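PDB 1VDM: purine phosphoribosyltransferase from Pyrococcus horikoshii, which probably transfers a phosphoribosyl group to purine bases, as a glycosyltransferase of the type I phosphoribosyltransferase family. Local coordinates for residues G[6-11]-G[37-42]; G[21-26]-G[46-51]; G[86-91]-G[104-109]; G[117-122]-G[142-147]. One frame throughout, in Å; residues are numbered along the deposited sequence.

From the N terminus, helix 8-23 is met first, and two contacts tie it to helix 38-47: interaction 1 near the start of both helices and interaction 2 near their ends. Their segments alternate along the chain, so the two loops cross; strand 29-33 lies inside both. Interaction 3 follows in series, closing a short loop between strand 85-90 and helix 97-107. Interaction 4 comes last and binds the end of strand 113-118 and strand 120-121 to the loop after strand 139-141. No loop nests in another. Y25 bonds to V86 between interactions 2 and 3, backbone bonds join interactions 3 and 4, and P143 brings interaction 4 against W8.

Interaction 1 (G[6-11]-G[37-42])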
# COMPACT_ATOMS: atom_id res chain seq x y z
N LEU G 6 -11.53 26.37 21.88
CA LEU G 6 -12.06 25.01 21.82
C LEU G 6 -11.26 24.12 20.86
O LEU G 6 -11.09 24.43 19.68
CB LEU G 6 -13.52 25.09 21.38
CG LEU G 6 -14.47 25.40 22.54
CD1 LEU G 6 -15.93 25.16 22.17
CD2 LEU G 6 -14.19 24.54 23.77
N THR G 7 -10.77 22.97 21.32
CA THR G 7 -10.04 22.02 20.46
C THR G 7 -11.03 21.21 19.62
O THR G 7 -12.23 21.20 19.90
CB THR G 7 -9.24 21.00 21.26
OG1 THR G 7 -10.14 20.10 21.92
CG2 THR G 7 -8.36 21.67 22.26
N TRP G 8 -10.53 20.53 18.59
CA TRP G 8 -11.41 19.70 17.76
C TRP G 8 -11.94 18.51 18.57
O TRP G 8 -13.07 18.09 18.37
CB TRP G 8 -10.68 19.18 16.51
CG TRP G 8 -10.70 20.11 15.34
CD1 TRP G 8 -9.64 20.78 14.80
CD2 TRP G 8 -11.85 20.49 14.56
NE1 TRP G 8 -10.05 21.55 13.74
CE2 TRP G 8 -11.39 21.39 13.57
CE3 TRP G 8 -13.20 20.15 14.60
CZ2 TRP G 8 -12.25 21.97 12.63
CZ3 TRP G 8 -14.06 20.73 13.66
CH2 TRP G 8 -13.58 21.63 12.69
N TRP G 9 -11.13 17.98 19.48
CA TRP G 9 -11.57 16.86 20.30
C TRP G 9 -12.70 17.34 21.22
O TRP G 9 -13.65 16.59 21.49
CB TRP G 9 -10.42 16.27 21.13
CG TRP G 9 -10.75 14.97 21.88
CD1 TRP G 9 -10.22 14.58 23.08
CD2 TRP G 9 -11.65 13.92 21.48
NE1 TRP G 9 -10.74 13.36 23.45
CE2 TRP G 9 -11.62 12.94 22.50
CE3 TRP G 9 -12.49 13.72 20.37
CZ2 TRP G 9 -12.39 11.77 22.44
CZ3 TRP G 9 -13.25 12.56 20.32
CH2 TRP G 9 -13.20 11.60 21.35
N GLN G 10 -12.60 18.59 21.68
CA GLN G 10 -13.65 19.16 22.51
C GLN G 10 -14.92 19.28 21.69
O GLN G 10 -16.01 19.02 22.19
CB GLN G 10 -13.26 20.55 23.05
CG GLN G 10 -12.31 20.52 24.24
CD GLN G 10 -11.94 21.91 24.73
OE1 GLN G 10 -11.40 22.72 23.97
NE2 GLN G 10 -12.23 22.20 26.00
N VAL G 11 -14.79 19.65 20.43
CA VAL G 11 -15.97 19.77 19.59
C VAL G 11 -16.56 18.40 19.22
O VAL G 11 -17.78 18.24 19.15
CB VAL G 11 -15.66 20.59 18.30
CG1 VAL G 11 -16.85 20.56 17.35
CG2 VAL G 11 -15.35 22.03 18.67
N GLY G 37 -22.19 27.15 12.43
CA GLY G 37 -23.22 26.13 12.64
C GLY G 37 -22.95 24.88 11.81
O GLY G 37 -23.30 23.77 12.18
N LEU G 38 -22.48 25.04 10.58
CA LEU G 38 -22.39 23.91 9.66
C LEU G 38 -21.43 22.80 10.11
O LEU G 38 -21.53 21.67 9.63
CB LEU G 38 -22.02 24.39 8.25
CG LEU G 38 -23.05 25.29 7.54
CD1 LEU G 38 -22.56 25.66 6.15
CD2 LEU G 38 -24.40 24.58 7.46
N ILE G 39 -20.50 23.10 11.02
CA ILE G 39 -19.62 22.04 11.44
C ILE G 39 -20.38 21.02 12.27
O ILE G 39 -20.48 19.85 11.92
CB ILE G 39 -18.51 22.67 12.29
CG1 ILE G 39 -17.34 23.09 11.40
CG2 ILE G 39 -17.98 21.63 13.30
CD1 ILE G 39 -17.65 24.35 10.59
N PRO G 40 -21.00 21.45 13.39
CA PRO G 40 -21.78 20.49 14.18
C PRO G 40 -22.94 19.90 13.36
O PRO G 40 -23.29 18.73 13.52
CB PRO G 40 -22.29 21.33 15.35
CG PRO G 40 -21.33 22.48 15.42
CD PRO G 40 -21.10 22.80 13.97
N ALA G 41 -23.51 20.72 12.49
CA ALA G 41 -24.63 20.32 11.65
C ALA G 41 -24.30 19.12 10.76
O ALA G 41 -25.01 18.11 10.79
CB ALA G 41 -25.09 21.49 10.78
N VAL G 42 -23.24 19.24 9.97
CA VAL G 42 -22.81 18.15 9.09
C VAL G 42 -22.56 16.89 9.90
O VAL G 42 -23.06 15.82 9.55
CB VAL G 42 -21.53 18.54 8.30
CG1 VAL G 42 -20.87 17.30 7.70
CG2 VAL G 42 -21.89 19.49 7.18
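The indole of W8 receives I39 at its edge: CG2 of I39 lies near the ring plane, 4.0 Å from CZ3, and the two side chains cross at about a right angle. One face of the same indole is covered by P143, while W8 of the second subunit stacks on the ring. Its NE1 bonds to D12 of that subunit, so the polar corner serves the subunit interface and the benzene rim serves the helix pair. V11, one turn on from W8, supplies the other touch, with its CG1 4.3 Å from CG2 of I39. A single methyl of I39 therefore meets both residues; it stands anti to the backbone N of I39, a position that turns it toward helix 8-23. Helices 8-23 and 38-47 meet here near their N-terminal ends in the alpha/beta core of the type I phosphoribosyltransferase fold, without a hydrogen bond between the two segments. The contact is thin and wholly apolar, and I39 also packs on I39 of the second subunit. The start of helix 8-23 is fixed by a capping box: N of Q10 donates to OG1 of T7 at 2.9 Å, and N of T7 donates to OE1 of Q10 at 2.7 Å. The latter bond is nearly straight, 165° at the hydrogen, and reaches a lone pair in the plane of the amide.

Interaction 2 (G[21-26]-G[46-51]); sequences KLREYK and HILGDI
Backbone approaches backbone most closely at R23 and L48, whose CA atoms are 7.2 Å apart where helices 8-23 and 38-47 are both running out. In this phosphoribosyltransferase fold the two helices lie side by side against the central sheet, and the contact joins their C-terminal ends. L48 is the first residue to leave helical angles after helix 38-47; on the other segment K26 does so with a positive phi of 49°, and O of L22 takes both Y25 N and K26 N. L22 and L48 meet at about a right angle, CD1 of L22 lying 4.1 Å from CD1 of L48. The other methyl of L48, CD2, rests 3.9 Å from CG of R23, so the leucine divides its branches between two neighbouring residues of the helix. Beyond that methyl the arginine chain bends at chi2 (-147°) and carries its guanidinium over to the end of helix 38-47. There NH2 gives I47 O a weak, strongly bent bond, 122° at the hydrogen. E20 of the same chain and E20 of the fourth subunit each form only a long, weak ion pair with this group. An alanine here, in place of R23, is likely to open a gap beside CD2 of L48 and to deprive I47 O of this weak donor. I47 itself packs on I15, F16 and A19 of helix 8-23, and its CG2 comes to 3.4 Å from NH2 of R23.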
# COMPACT_ATOMS: atom_id res chain seq x y z
N LYS G 21 -28.46 12.77 23.03
CA LYS G 21 -29.65 13.47 23.51
C LYS G 21 -30.64 13.71 22.38
O LYS G 21 -31.85 13.59 22.58
CB LYS G 21 -29.25 14.81 24.15
CG LYS G 21 -29.51 14.88 25.64
CD LYS G 21 -28.76 13.79 26.39
CE LYS G 21 -29.19 13.74 27.85
NZ LYS G 21 -28.45 12.69 28.61
N LEU G 22 -30.14 14.05 21.20
CA LEU G 22 -31.03 14.28 20.06
C LEU G 22 -31.68 12.98 19.59
O LEU G 22 -32.69 13.01 18.89
CB LEU G 22 -30.26 14.93 18.90
CG LEU G 22 -29.90 16.42 19.02
CD1 LEU G 22 -29.11 16.87 17.80
CD2 LEU G 22 -31.18 17.23 19.17
N ARG G 23 -31.10 11.84 19.97
CA ARG G 23 -31.65 10.55 19.58
C ARG G 23 -33.02 10.33 20.21
O ARG G 23 -33.90 9.72 19.60
CB ARG G 23 -30.70 9.41 19.99
CG ARG G 23 -29.46 9.30 19.12
CD ARG G 23 -28.98 7.86 18.95
NE ARG G 23 -27.91 7.77 17.96
CZ ARG G 23 -26.63 8.08 18.19
NH1 ARG G 23 -26.25 8.51 19.39
NH2 ARG G 23 -25.74 7.98 17.22
N GLU G 24 -33.20 10.85 21.42
CA GLU G 24 -34.47 10.74 22.12
C GLU G 24 -35.52 11.66 21.49
O GLU G 24 -36.72 11.46 21.68
CB GLU G 24 -34.28 11.10 23.60
CG GLU G 24 -33.11 10.38 24.26
CD GLU G 24 -32.88 10.80 25.71
OE1 GLU G 24 -32.68 12.01 25.96
OE2 GLU G 24 -32.90 9.92 26.60
N TYR G 25 -35.06 12.65 20.73
CA TYR G 25 -35.95 13.60 20.07
C TYR G 25 -36.31 13.19 18.63
O TYR G 25 -37.32 13.63 18.09
CB TYR G 25 -35.31 14.99 20.07
CG TYR G 25 -36.06 16.04 19.29
CD1 TYR G 25 -37.39 16.34 19.59
CD2 TYR G 25 -35.46 16.71 18.22
CE1 TYR G 25 -38.10 17.29 18.85
CE2 TYR G 25 -36.15 17.66 17.48
CZ TYR G 25 -37.47 17.95 17.80
OH TYR G 25 -38.17 18.88 17.06
N LYS G 26 -35.48 12.35 18.02
CA LYS G 26 -35.72 11.85 16.66
C LYS G 26 -36.05 12.92 15.61
O LYS G 26 -37.18 13.00 15.13
CB LYS G 26 -36.83 10.80 16.70
CG LYS G 26 -36.55 9.68 17.68
CD LYS G 26 -37.65 8.64 17.68
CE LYS G 26 -37.37 7.54 18.70
NZ LYS G 26 -37.24 8.08 20.09
N HIS G 46 -24.69 13.11 9.85
CA HIS G 46 -24.10 11.78 9.68
C HIS G 46 -24.42 10.88 10.88
O HIS G 46 -24.96 9.80 10.72
CB HIS G 46 -22.58 11.89 9.52
CG HIS G 46 -22.14 12.40 8.18
ND1 HIS G 46 -22.13 11.61 7.05
CD2 HIS G 46 -21.70 13.62 7.79
CE1 HIS G 46 -21.70 12.33 6.02
NE2 HIS G 46 -21.43 13.55 6.44
N ILE G 47 -24.08 11.35 12.09
CA ILE G 47 -24.30 10.60 13.32
C ILE G 47 -25.74 10.18 13.59
O ILE G 47 -25.98 9.19 14.29
CB ILE G 47 -23.82 11.40 14.55
CG1 ILE G 47 -22.37 11.84 14.37
CG2 ILE G 47 -23.93 10.54 15.80
CD1 ILE G 47 -21.81 12.59 15.56
N LEU G 48 -26.71 10.91 13.05
CA LEU G 48 -28.10 10.57 13.29
C LEU G 48 -28.79 9.83 12.14
O LEU G 48 -30.01 9.94 11.97
CB LEU G 48 -28.89 11.84 13.62
CG LEU G 48 -28.50 12.57 14.91
CD1 LEU G 48 -29.31 13.85 15.02
CD2 LEU G 48 -28.75 11.68 16.12
N GLY G 49 -28.03 9.09 11.34
CA GLY G 49 -28.61 8.35 10.24
C GLY G 49 -28.84 9.14 8.96
O GLY G 49 -29.92 9.08 8.37
N ASP G 50 -27.82 9.87 8.53
CA ASP G 50 -27.89 10.68 7.32
C ASP G 50 -29.23 11.36 7.09
O ASP G 50 -29.80 11.26 6.00
CB ASP G 50 -27.53 9.85 6.09
CG ASP G 50 -26.03 9.60 5.95
OD1 ASP G 50 -25.62 8.99 4.95
OD2 ASP G 50 -25.27 10.03 6.85
N ILE G 51 -29.75 12.04 8.11
CA ILE G 51 -31.02 12.75 7.96
C ILE G 51 -30.72 14.01 7.17
O ILE G 51 -29.67 14.64 7.35
CB ILE G 51 -31.63 13.12 9.33
CG1 ILE G 51 -30.66 14.01 10.10
CG2 ILE G 51 -31.98 11.86 10.12
CD1 ILE G 51 -31.20 14.45 11.43

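Interaction 3 (G[86-91]-G[104-109]); sequences VVIVDD and EEVKKL
Apolar contacts between V106 and two strand residues, V86 and I88, make the whole of this join. V86 and V106 point at one another tip to tip, CG1 of V86 being 3.9 Å from CG1 of V106, with CG2 of V86 a little farther from the same methyl. I88 instead slides past V106 in the opposite direction, its CD1 at 3.6 Å from CG2 of V106. Each methyl of V106 thus has its own strand partner: CG1, anti to the backbone N (chi1 179°), goes to V86, and CG2 goes to I88. Ionic contact is confined to the helix segment, where K108 NZ forms a salt bridge with E105 OE2 at 3.1 Å on the syn side of the carboxylate. At the C-terminal end of segment 86-91, D90 and D91 are consistent with the acidic pair of the PRPP-binding motif of this family. Strand 85-90, helix 97-107 and strand 113-118 form a beta-alpha-beta crossover. V106 also packs on I31 of strand 29-33 and I114 of strand 113-118, and V89, turned to the other face of the sheet, lies on P40, A41 and L44 of helix 38-47.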
# COMPACT_ATOMS: atom_id res chain seq x y z
N VAL G 86 -38.08 19.40 13.78
CA VAL G 86 -36.92 20.16 13.36
C VAL G 86 -35.93 20.41 14.48
O VAL G 86 -36.31 20.55 15.64
CB VAL G 86 -37.33 21.52 12.77
CG1 VAL G 86 -36.10 22.27 12.30
CG2 VAL G 86 -38.30 21.32 11.62
N VAL G 87 -34.65 20.43 14.13
CA VAL G 87 -33.59 20.70 15.09
C VAL G 87 -32.62 21.65 14.39
O VAL G 87 -32.07 21.34 13.33
CB VAL G 87 -32.85 19.40 15.54
CG1 VAL G 87 -32.32 18.64 14.35
CG2 VAL G 87 -31.71 19.75 16.49
N ILE G 88 -32.48 22.85 14.97
CA ILE G 88 -31.59 23.87 14.44
C ILE G 88 -30.25 23.74 15.13
O ILE G 88 -30.18 23.69 16.36
CB ILE G 88 -32.18 25.27 14.66
CG1 ILE G 88 -33.48 25.40 13.86
CG2 ILE G 88 -31.19 26.35 14.24
CD1 ILE G 88 -34.19 26.73 14.03
N VAL G 89 -29.19 23.64 14.34
CA VAL G 89 -27.84 23.48 14.87
C VAL G 89 -27.00 24.71 14.59
O VAL G 89 -26.92 25.18 13.46
CB VAL G 89 -27.15 22.25 14.26
CG1 VAL G 89 -25.80 22.03 14.92
CG2 VAL G 89 -28.04 21.03 14.42
N ASP G 90 -26.37 25.22 15.65
CA ASP G 90 -25.53 26.40 15.56
C ASP G 90 -24.39 26.19 16.54
O ASP G 90 -24.50 25.37 17.44
CB ASP G 90 -26.37 27.63 15.92
CG ASP G 90 -25.70 28.94 15.53
OD1 ASP G 90 -25.13 29.02 14.41
OD2 ASP G 90 -25.76 29.90 16.35
N ASP G 91 -23.28 26.90 16.35
CA ASP G 91 -22.12 26.70 17.23
C ASP G 91 -22.31 27.28 18.63
O ASP G 91 -21.92 26.70 19.64
CB ASP G 91 -20.85 27.26 16.55
CG ASP G 91 -21.07 28.69 16.06
OD1 ASP G 91 -22.22 29.12 16.02
OD2 ASP G 91 -20.09 29.34 15.68
N GLU G 104 -37.93 31.90 12.89
CA GLU G 104 -39.05 32.49 12.16
C GLU G 104 -39.14 31.95 10.73
O GLU G 104 -40.21 31.91 10.14
CB GLU G 104 -38.93 34.02 12.13
CG GLU G 104 -39.42 34.70 13.40
CD GLU G 104 -40.94 34.69 13.52
OE1 GLU G 104 -41.45 35.02 14.61
OE2 GLU G 104 -41.62 34.36 12.52
N GLU G 105 -38.00 31.56 10.18
CA GLU G 105 -37.99 31.01 8.83
C GLU G 105 -38.44 29.55 8.89
O GLU G 105 -38.99 29.01 7.93
CB GLU G 105 -36.58 31.11 8.24
CG GLU G 105 -36.08 32.53 8.07
CD GLU G 105 -37.01 33.38 7.22
OE1 GLU G 105 -37.24 33.01 6.05
OE2 GLU G 105 -37.50 34.41 7.72
N VAL G 106 -38.23 28.92 10.05
CA VAL G 106 -38.61 27.54 10.25
C VAL G 106 -40.11 27.41 10.51
O VAL G 106 -40.71 26.38 10.21
CB VAL G 106 -37.84 26.92 11.43
CG1 VAL G 106 -38.27 25.49 11.64
CG2 VAL G 106 -36.36 26.99 11.15
N LYS G 107 -40.71 28.45 11.08
CA LYS G 107 -42.14 28.43 11.35
C LYS G 107 -42.90 28.77 10.07
O LYS G 107 -43.99 28.24 9.83
CB LYS G 107 -42.51 29.42 12.45
CG LYS G 107 -42.00 29.04 13.83
CD LYS G 107 -42.57 29.94 14.90
CE LYS G 107 -42.08 29.52 16.28
NZ LYS G 107 -42.70 30.30 17.38
N LYS G 108 -42.33 29.65 9.26
CA LYS G 108 -42.95 30.05 8.00
C LYS G 108 -43.10 28.84 7.08
O LYS G 108 -43.90 28.86 6.15
CB LYS G 108 -42.12 31.11 7.28
CG LYS G 108 -42.09 32.49 7.92
CD LYS G 108 -41.27 33.42 7.04
CE LYS G 108 -41.11 34.81 7.65
NZ LYS G 108 -40.19 35.64 6.81
N LEU G 109 -42.30 27.81 7.35
CA LEU G 109 -42.34 26.59 6.54
C LEU G 109 -43.22 25.51 7.19
O LEU G 109 -43.29 24.38 6.71
CB LEU G 109 -40.91 26.06 6.33
CG LEU G 109 -40.00 26.94 5.48
CD1 LEU G 109 -38.61 26.31 5.35
CD2 LEU G 109 -40.62 27.14 4.10

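Interaction 4 (G[117-122]-G[142-147]); sequences ACLAMK and FPWEEF
F142, first of its segment, meets L119 through ring atom CE2, which is 3.7 Å from CD1 of the leucine; the methyl approaches the ring obliquely. F142 opens a type I beta turn that ends at E145 and follows strand 139-141, and L119 sits at the corner where the chain passes from strand 113-118 of the main phosphoribosyltransferase sheet to strand 120-121 of a small second sheet. The contact joins the loop after strand 139-141 to the junction of two sheets. P143, next along, turns to helix 8-23, where it packs on W8 and V11, and its carbonyl O bonds to NE1 of W9 of the fifth subunit. W144 and L119 reach toward each other from opposite directions: CD1 of L119 lies near the indole plane, at its edge, 4.0 Å from CH2 of W144. CG of W144 stands between the backbone N and the carbonyl carbon (chi1 66°), which folds the indole back over the turn, so that CB of F142 lies 3.4 Å above one face, toward the rim. The one methyl CD1 of L119 thus touches both aromatic residues, which lie side by side before it, while the leucine also packs on A14 and I15. E145 closes the turn, its N donating to O of F142 at 3.1 Å. Its side chain returns to the start of the turn, with CD at the edge of the F142 ring, and OE2 accepts from N of F142 at 2.9 Å, the donor lying 45° out of the carboxylate plane.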
# COMPACT_ATOMS: atom_id res chain seq x y z
N ALA G 117 -30.09 23.05 19.14
CA ALA G 117 -28.86 22.49 19.66
C ALA G 117 -27.66 23.36 19.32
O ALA G 117 -27.51 23.82 18.18
CB ALA G 117 -28.65 21.08 19.12
N CYS G 118 -26.81 23.58 20.31
CA CYS G 118 -25.61 24.41 20.15
C CYS G 118 -24.45 23.81 20.92
O CYS G 118 -24.65 23.07 21.88
CB CYS G 118 -25.85 25.83 20.68
SG CYS G 118 -26.98 26.84 19.72
N LEU G 119 -23.24 24.15 20.50
CA LEU G 119 -22.07 23.66 21.20
C LEU G 119 -21.98 24.40 22.53
O LEU G 119 -21.69 23.80 23.57
CB LEU G 119 -20.82 23.93 20.38
CG LEU G 119 -20.72 23.17 19.06
CD1 LEU G 119 -19.51 23.69 18.26
CD2 LEU G 119 -20.58 21.67 19.36
N ALA G 120 -22.23 25.71 22.49
CA ALA G 120 -22.15 26.55 23.68
C ALA G 120 -23.16 27.69 23.66
O ALA G 120 -23.77 27.99 22.64
CB ALA G 120 -20.75 27.12 23.82
N MET G 121 -23.34 28.31 24.82
CA MET G 121 -24.25 29.44 24.95
C MET G 121 -23.68 30.43 25.95
O MET G 121 -22.88 30.08 26.81
CB MET G 121 -25.63 28.99 25.44
CG MET G 121 -25.70 28.67 26.93
SD MET G 121 -26.98 29.60 27.83
CE MET G 121 -26.14 29.86 29.39
N LYS G 122 -24.10 31.68 25.81
CA LYS G 122 -23.66 32.73 26.72
C LYS G 122 -24.86 33.15 27.56
O LYS G 122 -25.97 33.30 27.05
CB LYS G 122 -23.07 33.89 25.91
CG LYS G 122 -21.72 33.51 25.31
CD LYS G 122 -21.24 34.48 24.26
CE LYS G 122 -19.79 34.21 23.89
NZ LYS G 122 -19.27 35.22 22.94
N PHE G 142 -13.34 28.93 17.82
CA PHE G 142 -13.52 27.53 17.46
C PHE G 142 -12.30 26.95 16.72
O PHE G 142 -11.48 27.70 16.19
CB PHE G 142 -14.80 27.36 16.64
CG PHE G 142 -16.04 27.60 17.42
CD1 PHE G 142 -16.74 28.80 17.30
CD2 PHE G 142 -16.51 26.64 18.31
CE1 PHE G 142 -17.91 29.04 18.05
CE2 PHE G 142 -17.68 26.86 19.07
CZ PHE G 142 -18.37 28.06 18.94
N PRO G 143 -12.19 25.61 16.67
CA PRO G 143 -11.08 24.92 16.01
C PRO G 143 -10.95 25.25 14.53
O PRO G 143 -9.86 25.15 13.96
CB PRO G 143 -11.40 23.44 16.22
CG PRO G 143 -12.46 23.41 17.25
CD PRO G 143 -13.25 24.64 17.02
N TRP G 144 -12.05 25.65 13.90
CA TRP G 144 -12.05 25.98 12.48
C TRP G 144 -11.92 27.48 12.18
O TRP G 144 -12.11 27.90 11.03
CB TRP G 144 -13.33 25.45 11.84
CG TRP G 144 -14.57 26.12 12.32
CD1 TRP G 144 -15.11 27.29 11.85
CD2 TRP G 144 -15.43 25.67 13.37
NE1 TRP G 144 -16.27 27.59 12.55
CE2 TRP G 144 -16.49 26.61 13.49
CE3 TRP G 144 -15.43 24.56 14.23
CZ2 TRP G 144 -17.52 26.47 14.42
CZ3 TRP G 144 -16.46 24.43 15.16
CH2 TRP G 144 -17.49 25.38 15.24
N GLU G 145 -11.62 28.28 13.19
CA GLU G 145 -11.48 29.72 13.00
C GLU G 145 -10.03 30.19 13.03
O GLU G 145 -9.21 29.65 13.76
CB GLU G 145 -12.32 30.46 14.04
CG GLU G 145 -13.80 30.49 13.68
CD GLU G 145 -14.70 30.96 14.82
OE1 GLU G 145 -15.89 31.25 14.54
OE2 GLU G 145 -14.23 31.04 15.98
N GLU G 146 -9.72 31.19 12.22
CA GLU G 146 -8.36 31.74 12.17
C GLU G 146 -8.18 32.81 13.27
O GLU G 146 -9.17 33.32 13.81
CB GLU G 146 -8.07 32.34 10.79
CG GLU G 146 -8.09 31.33 9.61
CD GLU G 146 -9.44 30.66 9.41
OE1 GLU G 146 -10.45 31.37 9.22
OE2 GLU G 146 -9.50 29.40 9.44
N PHE G 147 -6.93 33.14 13.59
CA PHE G 147 -6.61 34.13 14.62
C PHE G 147 -6.22 35.50 14.05
O PHE G 147 -5.59 35.59 12.99
CB PHE G 147 -5.42 33.69 15.47
CG PHE G 147 -5.54 32.32 16.07
CD1 PHE G 147 -6.77 31.72 16.27
CD2 PHE G 147 -4.40 31.67 16.51
CE1 PHE G 147 -6.86 30.50 16.90
CE2 PHE G 147 -4.48 30.45 17.15
CZ PHE G 147 -5.71 29.86 17.35